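Local coordinates for protein protocadherin gamma-B3 (Homo sapiens, PDB 5K8R) that is a potential calcium-dependent cell-adhesion protein that may help establish and maintain specific neuronal connections in the brain, at residues Q324-E328 with I408-D414; G350-C354 with K369-R373. All coordinates share one frame; numbering follows the deposited sequence.

Contact 1 of 2, residues Q324-E328 with I408-D414; sequences QHIQE and ITLHILD. With NA (sodium ion), chain M.
The imidazole rings of His325 and His411 meet on one face of a parallel strand pair, where His411 CD2 lies at the edge of the His325 ring, 4.2 Å from its CD2. At the edge of the His411 ring sits the backbone oxygen Gln324 O, 3.2 Å from His411 CD2. Leu413 CD1 approaches the His325 ring obliquely and packs against His325 CB at 3.7 Å. Both histidines have CG anti to the carbonyl carbon (chi1 -66° in His325, -53° in His411), but the rings are rotated differently about CB-CG, and the two meet through their CD2 atoms.

The pairing joins the second half of the split first strand (A', after strand 316-321 in the facing sheet) to the last strand, G, of a cadherin repeat, here the fourth. Strand 325-327 runs parallel to the end of strand 403-413 and forms the border of its sheet, as in other cadherin repeats with their Greek-key sandwich. Four backbone bonds join the two segments: His411 N to Gln324 O, Ile326 N to His411 O, Leu413 N to Ile326 O, and Glu328 N to Leu413 O.

On the other face Ile326 turns into the core. Its CD1 meets Leu410 CB at 3.6 Å, and Ile412 CD1 reaches Ile326 CB at 3.9 Å. Val336 and Leu380 also touch Ile326 there.

Past the strand, Glu328 CB packs on Ile412 CG2 at 3.7 Å. Glu328 OE2 and Asp414 OD1 are like charges 4.2 Å apart, which probably disfavours a closer approach. The other carboxylate oxygen, Glu328 OE1, accepts a hydrogen bond from Arg382 N. The backbone of the same glutamate takes a separate role: Glu328 O binds a sodium ion at 2.5 Å, and Leu380 O is its second protein ligand.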
# COMPACT_ATOMS: atom_id res chain seq x y z
N GLN A 324 37.58 72.20 9.45
CA GLN A 324 38.98 71.88 9.13
C GLN A 324 39.88 73.10 9.29
O GLN A 324 40.81 73.32 8.51
CB GLN A 324 39.10 71.30 7.72
CG GLN A 324 38.22 70.08 7.47
CD GLN A 324 38.36 69.54 6.06
OE1 GLN A 324 39.13 70.07 5.26
NE2 GLN A 324 37.61 68.49 5.75
N HIS A 325 39.61 73.90 10.33
CA HIS A 325 40.34 75.14 10.58
C HIS A 325 41.01 75.09 11.94
O HIS A 325 40.46 74.54 12.90
CB HIS A 325 39.40 76.35 10.51
CG HIS A 325 38.83 76.61 9.15
ND1 HIS A 325 37.70 77.36 8.95
CD2 HIS A 325 39.25 76.23 7.92
CE1 HIS A 325 37.43 77.42 7.66
NE2 HIS A 325 38.37 76.74 7.01
N ILE A 326 42.22 75.65 12.01
CA ILE A 326 42.96 75.78 13.26
C ILE A 326 43.57 77.18 13.30
O ILE A 326 44.20 77.61 12.33
CB ILE A 326 44.07 74.72 13.41
CG1 ILE A 326 43.52 73.31 13.17
CG2 ILE A 326 44.71 74.81 14.78
CD1 ILE A 326 44.61 72.27 13.08
N GLN A 327 43.38 77.88 14.41
CA GLN A 327 44.05 79.16 14.61
C GLN A 327 45.50 78.93 15.03
O GLN A 327 45.78 78.05 15.86
CB GLN A 327 43.31 80.00 15.65
CG GLN A 327 41.93 80.45 15.20
CD GLN A 327 41.25 81.34 16.22
OE1 GLN A 327 41.75 81.53 17.33
NE2 GLN A 327 40.10 81.90 15.84
N GLU A 328 46.41 79.71 14.45
CA GLU A 328 47.83 79.46 14.66
C GLU A 328 48.26 79.71 16.10
O GLU A 328 49.22 79.09 16.57
CB GLU A 328 48.67 80.32 13.70
CG GLU A 328 48.53 81.81 13.91
CD GLU A 328 49.43 82.61 12.99
OE1 GLU A 328 50.23 81.99 12.26
OE2 GLU A 328 49.33 83.86 12.98
N ILE A 408 42.67 63.88 6.65
CA ILE A 408 41.95 65.14 6.69
C ILE A 408 42.96 66.28 6.60
O ILE A 408 44.06 66.19 7.15
CB ILE A 408 41.09 65.27 7.97
CG1 ILE A 408 40.27 66.56 7.96
CG2 ILE A 408 41.95 65.18 9.22
CD1 ILE A 408 39.39 66.74 9.17
N THR A 409 42.59 67.33 5.87
CA THR A 409 43.43 68.51 5.72
C THR A 409 42.98 69.58 6.71
O THR A 409 41.83 70.02 6.67
CB THR A 409 43.37 69.05 4.29
OG1 THR A 409 43.91 68.08 3.39
CG2 THR A 409 44.17 70.34 4.17
N LEU A 410 43.89 69.98 7.59
CA LEU A 410 43.62 70.99 8.61
C LEU A 410 44.36 72.27 8.22
O LEU A 410 45.59 72.28 8.11
CB LEU A 410 44.07 70.51 9.98
CG LEU A 410 43.44 69.19 10.44
CD1 LEU A 410 44.21 68.61 11.61
CD2 LEU A 410 41.98 69.38 10.79
N HIS A 411 43.60 73.35 8.02
CA HIS A 411 44.16 74.62 7.60
C HIS A 411 44.52 75.48 8.81
O HIS A 411 43.80 75.49 9.81
CB HIS A 411 43.18 75.37 6.70
CG HIS A 411 42.69 74.55 5.54
ND1 HIS A 411 43.39 74.43 4.36
CD2 HIS A 411 41.57 73.81 5.39
CE1 HIS A 411 42.72 73.65 3.53
NE2 HIS A 411 41.61 73.26 4.13
N ILE A 412 45.63 76.20 8.70
CA ILE A 412 46.11 77.08 9.76
C ILE A 412 45.71 78.50 9.43
O ILE A 412 45.98 78.99 8.32
CB ILE A 412 47.63 76.96 9.94
CG1 ILE A 412 48.03 75.49 10.13
CG2 ILE A 412 48.10 77.79 11.12
CD1 ILE A 412 47.36 74.83 11.32
N LEU A 413 45.05 79.17 10.37
CA LEU A 413 44.54 80.52 10.18
C LEU A 413 45.36 81.52 10.99
O LEU A 413 46.04 81.16 11.96
CB LEU A 413 43.07 80.61 10.58
CG LEU A 413 42.12 79.58 9.95
CD1 LEU A 413 40.70 79.78 10.44
CD2 LEU A 413 42.18 79.64 8.43
N ASP A 414 45.28 82.78 10.59
CA ASP A 414 45.99 83.86 11.27
C ASP A 414 45.37 84.14 12.64
O ASP A 414 44.15 84.08 12.80
CB ASP A 414 45.99 85.13 10.43
CG ASP A 414 46.77 84.97 9.14
OD1 ASP A 414 47.78 84.24 9.14
OD2 ASP A 414 46.38 85.58 8.12
NA NA M . 51.17 80.59 16.49

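Contact 2 of 2, residues G350-C354 with K369-R373; sequences GEILC and KNTYR
Lys369 and Glu351 form a salt bridge, with Lys369 NZ 3.3 Å from Glu351 OE1. Its hydrogen bond is weak. Both side chains are bent where they meet: the lysine at chi3 and chi4 (-76° and -65°), the glutamate at chi2. The two side chains meet near the loop ends of their segments.

Further along, Cys354 lies over one face of the Tyr372 ring. Cys354 CB makes a CH-pi contact 3.9 Å from the ring centroid and touches Tyr372 CE2 at 3.6 Å. Cys354 SG stands over the same ring, 4.3 Å from its centroid and 17° off the normal, a sulfur-aromatic contact. An alanine in place of Tyr372 would remove the ring and would probably open a gap beside Cys354, leaving its CB and SG without their aromatic partner.

The backbones stay apart, with Cys354 CA and Tyr372 CA 8.3 Å from each other. Side chains therefore join the two sheets of the fourth cadherin repeat. Strand 352-357 borders one, beside strand 387-396. Strand 371-376 lies in the other, between strands 335-342 and 362-366, and Ile364 packs on both Cys354 and Tyr372.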
# COMPACT_ATOMS: atom_id res chain seq x y z
N GLY A 350 36.80 42.94 16.55
CA GLY A 350 36.15 44.23 16.63
C GLY A 350 36.91 45.25 17.44
O GLY A 350 36.59 46.45 17.39
N GLU A 351 37.89 44.81 18.22
CA GLU A 351 38.74 45.73 18.96
C GLU A 351 39.58 46.55 17.98
O GLU A 351 40.07 46.03 16.98
CB GLU A 351 39.64 44.98 19.93
CG GLU A 351 38.89 44.12 20.94
CD GLU A 351 38.07 44.94 21.92
OE1 GLU A 351 38.41 46.12 22.14
OE2 GLU A 351 37.09 44.40 22.47
N ILE A 352 39.75 47.83 18.28
CA ILE A 352 40.35 48.78 17.34
C ILE A 352 41.51 49.49 18.02
O ILE A 352 41.37 50.01 19.13
CB ILE A 352 39.32 49.80 16.83
CG1 ILE A 352 38.14 49.08 16.16
CG2 ILE A 352 39.97 50.78 15.86
CD1 ILE A 352 37.06 50.02 15.69
N LEU A 353 42.65 49.52 17.34
CA LEU A 353 43.78 50.36 17.70
C LEU A 353 43.87 51.50 16.70
O LEU A 353 44.03 51.27 15.50
CB LEU A 353 45.08 49.56 17.73
CG LEU A 353 46.37 50.37 17.88
CD1 LEU A 353 46.35 51.18 19.17
CD2 LEU A 353 47.59 49.47 17.83
N CYS A 354 43.75 52.73 17.20
CA CYS A 354 43.78 53.93 16.37
C CYS A 354 45.06 54.70 16.65
O CYS A 354 45.37 55.01 17.81
CB CYS A 354 42.55 54.80 16.65
SG CYS A 354 42.55 56.38 15.78
N LYS A 369 36.32 54.03 24.42
CA LYS A 369 36.88 52.91 23.67
C LYS A 369 36.97 53.22 22.18
O LYS A 369 37.91 52.77 21.51
CB LYS A 369 36.05 51.65 23.90
CG LYS A 369 36.47 50.46 23.05
CD LYS A 369 35.55 49.26 23.25
CE LYS A 369 35.83 48.56 24.57
NZ LYS A 369 37.19 47.96 24.60
N ASN A 370 36.03 54.01 21.65
CA ASN A 370 35.95 54.24 20.21
C ASN A 370 35.94 55.73 19.86
O ASN A 370 35.60 56.08 18.73
CB ASN A 370 34.72 53.56 19.63
CG ASN A 370 34.79 52.05 19.71
OD1 ASN A 370 35.87 51.46 19.61
ND2 ASN A 370 33.65 51.41 19.91
N THR A 371 36.31 56.61 20.79
CA THR A 371 36.34 58.04 20.52
C THR A 371 37.70 58.60 20.92
O THR A 371 38.20 58.33 22.02
CB THR A 371 35.23 58.79 21.27
OG1 THR A 371 35.37 58.57 22.68
CG2 THR A 371 33.86 58.30 20.81
N TYR A 372 38.29 59.39 20.03
CA TYR A 372 39.59 60.01 20.24
C TYR A 372 39.50 61.49 19.89
O TYR A 372 38.55 61.94 19.25
CB TYR A 372 40.69 59.33 19.40
CG TYR A 372 40.76 57.83 19.55
CD1 TYR A 372 41.70 57.24 20.39
CD2 TYR A 372 39.90 57.00 18.85
CE1 TYR A 372 41.77 55.87 20.53
CE2 TYR A 372 39.96 55.62 18.99
CZ TYR A 372 40.90 55.06 19.83
OH TYR A 372 40.96 53.69 19.97
N ARG A 373 40.51 62.24 20.32
CA ARG A 373 40.60 63.67 20.03
C ARG A 373 41.99 63.97 19.50
O ARG A 373 42.99 63.68 20.16
CB ARG A 373 40.31 64.52 21.27
CG ARG A 373 38.83 64.73 21.54
CD ARG A 373 38.59 65.70 22.69
NE ARG A 373 39.06 65.18 23.97
CZ ARG A 373 40.20 65.53 24.56
NH1 ARG A 373 41.00 66.42 23.98
NH2 ARG A 373 40.54 65.00 25.72

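Overall arrangement
Both contacts belong to the fourth cadherin repeat. The centres of contact 1 and contact 2 are about 24 Å apart. The nearest atoms of contact 1 and contact 2 are about 9 Å apart, so the two do not touch. Along the chain contact 2 is nested within the loop that contact 1 closes. The two reach opposite borders of one sheet: 325-327 is an outermost strand, 352-357 the other, with 403-413 and 387-396 between them. Contact 1 pairs strands within that sheet, whereas contact 2 crosses to the facing one. Contact 1 supplies a sodium ligand, Glu328 O. Contact 2 supplies no metal ligand, although the side chain of Ile352 lies about 7 Å from a bound calcium ion.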